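Local coordinates for protein C-glycoside 3-oxidase (Microbacterium trichothecenolyticum, PDB 7DVE) that oxidises the C3 hydroxyl of the sugar in C-glycosides such as isoorientin and mangiferin, using bound FAD and molecular oxygen and releasing hydrogen peroxide, at residues 20-25 with 216-221; 24-29 with 158-163. All coordinates share one frame; numbering follows the deposited sequence.

Overall arrangement
Helix 19-31 shows how one helix can gather distant parts of a chain: it follows strand 12-15 of the parallel FAD-binding sheet and supplies the first segment of both contacts, which overlap at Tyr24 and Ala25. The chain next reaches helix 149-161, whose last turn returns to residues 24-29 and closes a loop of 128 residues as contact 2. It then runs on to helix 215-224, which comes back to residues 20-25 as contact 1, closing a larger loop of 190 residues that encloses the smaller one. The contacts meet where Arg26 NH1 reaches Val218 O and where Thr23 packs on Leu160.

Contact 1: residues 20-25 with 216-221; sequences AGATYA and DVVLGD. With FAD (flavin-adenine dinucleotide), chain C.
The methyl CG1 of Val218 sits over one face of the flat peptide unit joining Ala22 to Thr23, 3.5 Å from Thr23 N and almost equally close to Ala22 C. The other flat group nearby, the ring of Tyr24, belongs to the far side of its helix: it has Ala20 O at its edge, in plane, and packs on Ala497 and Ala501 of helix 490-510. Val218 can lay a methyl on the backbone because its CG1 is anti to its own backbone N (chi1 -175°), which also brings that methyl to 3.6 Å from Ala22 CB. The same methyl touches Thr23 OG1, whose hydrogen bond goes to Pro19 O in its own helix. The next residue, Leu219, extends its CD2 branch to Ala22 CB and Ala25 CB, at 3.8 Å from each, straddling two alanines three residues apart. Such small side chains let the helices come close: the axes of the two segments approach to 8.1 Å and diverge by only 17°, running in the same direction, and the CA atoms of Ala22 and Leu219 are 5.3 Å apart. The join is made by van der Waals contact, and every residue that touches is buried. At the start of segment 20-25 the contact gives way to cofactor, where Ala20 N donates a weak but nearly straight hydrogen bond of 3.3 Å to FAD O1P. Gly21, next in line, is the last glycine of a GxGxxG sequence following strand 12-15. A strand, a glycine-rich turn and a helix starting at the FAD pyrophosphate are consistent with the Rossmann-type dinucleotide-binding unit of GMC oxidoreductases; helix 215-224, which leads to strand 229-232 of the same sheet, packs beside it.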
loop_
_atom_site.group_PDB
_atom_site.type_symbol
_atom_site.label_atom_id
_atom_site.label_comp_id
_atom_site.label_asym_id
_atom_site.label_seq_id
_atom_site.Cartn_x
_atom_site.Cartn_y
_atom_site.Cartn_z
ATOM N N ALA A 20 -0.201 5.780 5.339
ATOM C CA ALA A 20 1.056 6.401 5.768
ATOM C C ALA A 20 0.822 7.785 6.372
ATOM O O ALA A 20 1.270 8.081 7.496
ATOM C CB ALA A 20 2.027 6.480 4.579
ATOM N N GLY A 21 0.111 8.647 5.642
ATOM C CA GLY A 21 -0.256 9.937 6.201
ATOM C C GLY A 21 -1.113 9.786 7.442
ATOM O O GLY A 21 -0.921 10.503 8.436
ATOM N N ALA A 22 -2.054 8.827 7.412
ATOM C CA ALA A 22 -2.871 8.552 8.590
ATOM C C ALA A 22 -2.014 8.100 9.765
ATOM O O ALA A 22 -2.315 8.437 10.911
ATOM C CB ALA A 22 -3.947 7.504 8.285
ATOM N N THR A 23 -0.952 7.326 9.510
ATOM C CA THR A 23 -0.115 6.894 10.622
ATOM C C THR A 23 0.498 8.098 11.315
ATOM O O THR A 23 0.503 8.188 12.552
ATOM C CB THR A 23 0.977 5.938 10.146
ATOM O OG1 THR A 23 0.382 4.700 9.761
ATOM C CG2 THR A 23 1.975 5.669 11.279
ATOM N N TYR A 24 1.026 9.041 10.524
ATOM C CA TYR A 24 1.562 10.254 11.141
ATOM C C TYR A 24 0.494 10.970 11.964
ATOM O O TYR A 24 0.743 11.387 13.105
ATOM C CB TYR A 24 2.140 11.187 10.082
ATOM C CG TYR A 24 3.561 10.851 9.712
ATOM C CD1 TYR A 24 3.837 9.839 8.795
ATOM C CD2 TYR A 24 4.623 11.528 10.282
ATOM C CE1 TYR A 24 5.139 9.523 8.448
ATOM C CE2 TYR A 24 5.935 11.222 9.938
ATOM C CZ TYR A 24 6.179 10.217 9.029
ATOM O OH TYR A 24 7.461 9.911 8.685
ATOM N N ALA A 25 -0.710 11.110 11.402
ATOM C CA ALA A 25 -1.783 11.796 12.126
ATOM C C ALA A 25 -2.095 11.102 13.447
ATOM O O ALA A 25 -2.202 11.752 14.496
ATOM C CB ALA A 25 -3.045 11.884 11.267
ATOM N N ASP A 216 -9.554 4.873 7.842
ATOM C CA ASP A 216 -10.535 5.027 8.909
ATOM C C ASP A 216 -10.018 4.427 10.209
ATOM O O ASP A 216 -10.133 5.040 11.274
ATOM C CB ASP A 216 -11.857 4.367 8.517
ATOM C CG ASP A 216 -11.676 2.919 8.076
ATOM O OD1 ASP A 216 -10.631 2.628 7.474
ATOM O OD2 ASP A 216 -12.565 2.078 8.313
ATOM N N VAL A 217 -9.389 3.251 10.127
ATOM C CA VAL A 217 -8.923 2.576 11.333
ATOM C C VAL A 217 -7.606 3.170 11.820
ATOM O O VAL A 217 -7.396 3.322 13.031
ATOM C CB VAL A 217 -8.804 1.064 11.076
ATOM C CG1 VAL A 217 -8.289 0.343 12.332
ATOM C CG2 VAL A 217 -10.150 0.519 10.660
ATOM N N VAL A 218 -6.710 3.515 10.896
ATOM C CA VAL A 218 -5.442 4.128 11.282
ATOM C C VAL A 218 -5.682 5.486 11.935
ATOM O O VAL A 218 -5.102 5.799 12.979
ATOM C CB VAL A 218 -4.500 4.239 10.068
ATOM C CG1 VAL A 218 -3.150 4.765 10.521
ATOM C CG2 VAL A 218 -4.339 2.886 9.397
ATOM N N LEU A 219 -6.550 6.309 11.336
ATOM C CA LEU A 219 -6.892 7.605 11.918
ATOM C C LEU A 219 -7.581 7.425 13.264
ATOM O O LEU A 219 -7.273 8.135 14.238
ATOM C CB LEU A 219 -7.802 8.379 10.959
ATOM C CG LEU A 219 -7.182 9.050 9.721
ATOM C CD1 LEU A 219 -8.261 9.718 8.880
ATOM C CD2 LEU A 219 -6.113 10.058 10.101
ATOM N N GLY A 220 -8.531 6.475 13.341
ATOM C CA GLY A 220 -9.158 6.113 14.593
ATOM C C GLY A 220 -9.979 7.211 15.222
ATOM O O GLY A 220 -9.999 8.361 14.754
ATOM N N ASP A 221 -10.652 6.864 16.323
ATOM C CA ASP A 221 -11.402 7.879 17.028
ATOM C C ASP A 221 -10.488 8.899 17.670
ATOM O O ASP A 221 -10.917 10.039 17.867
ATOM C CB ASP A 221 -12.318 7.266 18.077
ATOM C CG ASP A 221 -13.345 6.335 17.477
ATOM O OD1 ASP A 221 -13.871 6.616 16.368
ATOM O OD2 ASP A 221 -13.660 5.340 18.158
HETATM P PA FAD C . -1.856 5.686 -0.923
HETATM O O1A FAD C . -1.801 5.805 -2.400
HETATM O O2A FAD C . -2.592 4.550 -0.322
HETATM O O5B FAD C . -2.467 7.111 -0.474
HETATM C C5B FAD C . -1.824 8.311 -0.910
HETATM C C4B FAD C . -2.827 9.435 -0.975
HETATM O O4B FAD C . -2.062 10.617 -1.355
HETATM C C3B FAD C . -3.839 9.212 -2.118
HETATM O O3B FAD C . -5.167 9.346 -1.575
HETATM C C2B FAD C . -3.510 10.387 -3.051
HETATM O O2B FAD C . -4.683 10.920 -3.671
HETATM C C1B FAD C . -2.961 11.428 -2.096
HETATM N N9A FAD C . -2.160 12.468 -2.838
HETATM C C8A FAD C . -1.179 12.126 -3.689
HETATM N N7A FAD C . -0.641 13.245 -4.187
HETATM C C5A FAD C . -1.285 14.287 -3.657
HETATM C C6A FAD C . -1.114 15.606 -3.819
HETATM N N6A FAD C . -0.149 15.977 -4.660
HETATM N N1A FAD C . -1.866 16.517 -3.171
HETATM C C2A FAD C . -2.857 16.049 -2.304
HETATM N N3A FAD C . -3.010 14.660 -2.138
HETATM C C4A FAD C . -2.223 13.809 -2.817
HETATM N N1 FAD C . -1.235 -3.611 0.008
HETATM C C2 FAD C . -0.871 -4.531 0.976
HETATM O O2 FAD C . 0.050 -4.237 1.729
HETATM N N3 FAD C . -1.537 -5.765 1.068
HETATM C C4 FAD C . -2.616 -6.049 0.202
HETATM O O4 FAD C . -3.209 -7.128 0.308
HETATM C C4X FAD C . -2.969 -5.113 -0.764
HETATM N N5 FAD C . -3.956 -5.345 -1.665
HETATM C C5X FAD C . -4.357 -4.344 -2.501
HETATM C C6 FAD C . -5.471 -4.512 -3.345
HETATM C C7 FAD C . -5.937 -3.491 -4.165
HETATM C C7M FAD C . -7.173 -3.706 -5.076
HETATM C C8 FAD C . -5.278 -2.260 -4.161
HETATM C C8M FAD C . -5.781 -1.121 -5.067
HETATM C C9 FAD C . -4.162 -2.083 -3.331
HETATM C C9A FAD C . -3.689 -3.119 -2.504
HETATM N N10 FAD C . -2.602 -2.959 -1.715
HETATM C C10 FAD C . -2.269 -3.906 -0.835
HETATM C "C1'" FAD C . -1.749 -1.737 -1.751
HETATM C "C2'" FAD C . -2.057 -0.692 -0.672
HETATM O "O2'" FAD C . -3.355 -0.135 -0.939
HETATM C "C3'" FAD C . -0.942 0.406 -0.641
HETATM O "O3'" FAD C . 0.324 -0.194 -0.332
HETATM C "C4'" FAD C . -1.205 1.436 0.459
HETATM O "O4'" FAD C . -2.477 2.034 0.255
HETATM C "C5'" FAD C . -0.119 2.546 0.430
HETATM O "O5'" FAD C . -0.484 3.627 1.312
HETATM P P FAD C . 0.060 5.142 1.147
HETATM O O1P FAD C . -0.660 6.095 2.036
HETATM O O2P FAD C . 1.531 5.036 1.237
HETATM O O3P FAD C . -0.367 5.681 -0.318
#

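Contact 2: residues 24-29 with 158-163; sequences YARILS and ERLLGV
Leu160 lays its CD2 methyl over one face of the Arg26 guanidinium and approaches the arginine's CD to 3.5 Å, the two side chains passing alongside one another, heading opposite ways. The meeting joins the Rossmann-type helix 19-31 to the C-terminal turn of helix 149-161, which ends in a Schellman motif with Gly162 at positive phi. That same CD2 methyl also lies 3.9 Å above the centre of the Arg159 guanidinium plane, so one leucine branch is shared by two cationic groups whose planes stand 87° apart. The arginines come near each other, with Arg26 NE 3.9 Å from Arg159 NH1, and their proximity is explained by Glu30: its OE2 forms salt bridges with both atoms and would offset the two like charges. Arg159 is also held through NE by Glu156. Ile27 adds a looser apolar touch, its CG1 4.3 Å from Leu160 CD1. Arg26 reaches across by leaving its backbone with CG anti to N (chi1 -157°) and bending at chi2, and its NH1 also bonds to Val218 O on helix 215-224, making this side chain a junction of three helices. Replacing Arg26 with a methionine would probably leave Val218 O without its side-chain donor and Glu30 with one cation fewer to balance it. A water completes the bridge between the helices: it accepts from Arg26 NH1 at 2.7 Å and lies 3.0 Å from Arg159 O, to which it can donate.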
loop_
_atom_site.group_PDB
_atom_site.type_symbol
_atom_site.label_atom_id
_atom_site.label_comp_id
_atom_site.label_asym_id
_atom_site.label_seq_id
_atom_site.Cartn_x
_atom_site.Cartn_y
_atom_site.Cartn_z
ATOM N N TYR A 24 1.026 9.041 10.524
ATOM C CA TYR A 24 1.562 10.254 11.141
ATOM C C TYR A 24 0.494 10.970 11.964
ATOM O O TYR A 24 0.743 11.387 13.105
ATOM C CB TYR A 24 2.140 11.187 10.082
ATOM C CG TYR A 24 3.561 10.851 9.712
ATOM C CD1 TYR A 24 3.837 9.839 8.795
ATOM C CD2 TYR A 24 4.623 11.528 10.282
ATOM C CE1 TYR A 24 5.139 9.523 8.448
ATOM C CE2 TYR A 24 5.935 11.222 9.938
ATOM C CZ TYR A 24 6.179 10.217 9.029
ATOM O OH TYR A 24 7.461 9.911 8.685
ATOM N N ALA A 25 -0.710 11.110 11.402
ATOM C CA ALA A 25 -1.783 11.796 12.126
ATOM C C ALA A 25 -2.095 11.102 13.447
ATOM O O ALA A 25 -2.202 11.752 14.496
ATOM C CB ALA A 25 -3.045 11.884 11.267
ATOM N N ARG A 26 -2.226 9.776 13.426
ATOM C CA ARG A 26 -2.616 9.079 14.649
ATOM C C ARG A 26 -1.503 9.104 15.692
ATOM O O ARG A 26 -1.770 9.296 16.891
ATOM C CB ARG A 26 -3.030 7.644 14.353
ATOM C CG ARG A 26 -3.958 7.083 15.456
ATOM C CD ARG A 26 -3.284 5.956 16.198
ATOM N NE ARG A 26 -4.143 5.237 17.126
ATOM C CZ ARG A 26 -4.991 4.281 16.771
ATOM N NH1 ARG A 26 -5.293 4.061 15.506
ATOM N NH2 ARG A 26 -5.559 3.538 17.712
ATOM N N ILE A 27 -0.248 8.914 15.270
ATOM C CA ILE A 27 0.817 8.894 16.263
ATOM C C ILE A 27 1.011 10.268 16.861
ATOM O O ILE A 27 1.344 10.389 18.043
ATOM C CB ILE A 27 2.134 8.353 15.688
ATOM C CG1 ILE A 27 1.934 6.930 15.182
ATOM C CG2 ILE A 27 3.234 8.393 16.772
ATOM C CD1 ILE A 27 1.906 5.916 16.329
ATOM N N LEU A 28 0.791 11.328 16.086
ATOM C CA LEU A 28 0.898 12.646 16.699
ATOM C C LEU A 28 -0.330 12.977 17.540
ATOM O O LEU A 28 -0.205 13.699 18.534
ATOM C CB LEU A 28 1.155 13.720 15.630
ATOM C CG LEU A 28 2.502 13.580 14.895
ATOM C CD1 LEU A 28 2.573 14.383 13.598
ATOM C CD2 LEU A 28 3.674 13.930 15.826
ATOM N N SER A 29 -1.512 12.448 17.201
ATOM C CA SER A 29 -2.652 12.636 18.101
ATOM C C SER A 29 -2.442 11.906 19.425
ATOM O O SER A 29 -2.967 12.338 20.460
ATOM C CB SER A 29 -3.950 12.172 17.441
ATOM O OG SER A 29 -4.175 12.861 16.219
ATOM N N GLU A 158 0.825 -3.090 13.204
ATOM C CA GLU A 158 -0.283 -4.038 13.373
ATOM C C GLU A 158 -1.357 -3.488 14.310
ATOM O O GLU A 158 -2.554 -3.716 14.103
ATOM C CB GLU A 158 0.248 -5.366 13.901
ATOM C CG GLU A 158 1.029 -6.127 12.840
ATOM C CD GLU A 158 2.104 -7.024 13.419
ATOM O OE1 GLU A 158 2.214 -7.123 14.667
ATOM O OE2 GLU A 158 2.837 -7.644 12.619
ATOM N N ARG A 159 -0.954 -2.746 15.341
ATOM C CA ARG A 159 -1.955 -2.078 16.176
ATOM C C ARG A 159 -2.687 -0.979 15.400
ATOM O O ARG A 159 -3.910 -0.820 15.523
ATOM C CB ARG A 159 -1.293 -1.507 17.418
ATOM C CG ARG A 159 -2.110 -0.472 18.150
ATOM C CD ARG A 159 -1.370 -0.004 19.390
ATOM N NE ARG A 159 -0.452 1.105 19.120
ATOM C CZ ARG A 159 -0.792 2.390 19.155
ATOM N NH1 ARG A 159 -2.044 2.769 19.356
ATOM N NH2 ARG A 159 0.152 3.318 19.010
ATOM N N LEU A 160 -1.959 -0.214 14.589
ATOM C CA LEU A 160 -2.603 0.877 13.866
ATOM C C LEU A 160 -3.628 0.336 12.875
ATOM O O LEU A 160 -4.700 0.923 12.689
ATOM C CB LEU A 160 -1.561 1.738 13.159
ATOM C CG LEU A 160 -0.631 2.574 14.044
ATOM C CD1 LEU A 160 -0.030 3.699 13.236
ATOM C CD2 LEU A 160 -1.336 3.141 15.270
ATOM N N LEU A 161 -3.330 -0.797 12.250
ATOM C CA LEU A 161 -4.192 -1.349 11.224
ATOM C C LEU A 161 -5.198 -2.353 11.767
ATOM O O LEU A 161 -6.037 -2.825 11.001
ATOM C CB LEU A 161 -3.334 -1.995 10.114
ATOM C CG LEU A 161 -2.448 -1.062 9.256
ATOM C CD1 LEU A 161 -1.194 -1.779 8.717
ATOM C CD2 LEU A 161 -3.223 -0.460 8.100
ATOM N N GLY A 162 -5.160 -2.668 13.062
ATOM C CA GLY A 162 -6.064 -3.646 13.651
ATOM C C GLY A 162 -5.918 -4.984 12.959
ATOM O O GLY A 162 -6.907 -5.590 12.528
ATOM N N VAL A 163 -4.671 -5.431 12.822
ATOM C CA VAL A 163 -4.349 -6.618 12.032
ATOM C C VAL A 163 -4.688 -7.860 12.831
ATOM O O VAL A 163 -4.331 -7.963 14.005
ATOM C CB VAL A 163 -2.865 -6.631 11.648
ATOM C CG1 VAL A 163 -2.440 -8.069 11.314
ATOM C CG2 VAL A 163 -2.616 -5.700 10.492
HETATM O O HOH W 1 -5.938 1.398 15.516
#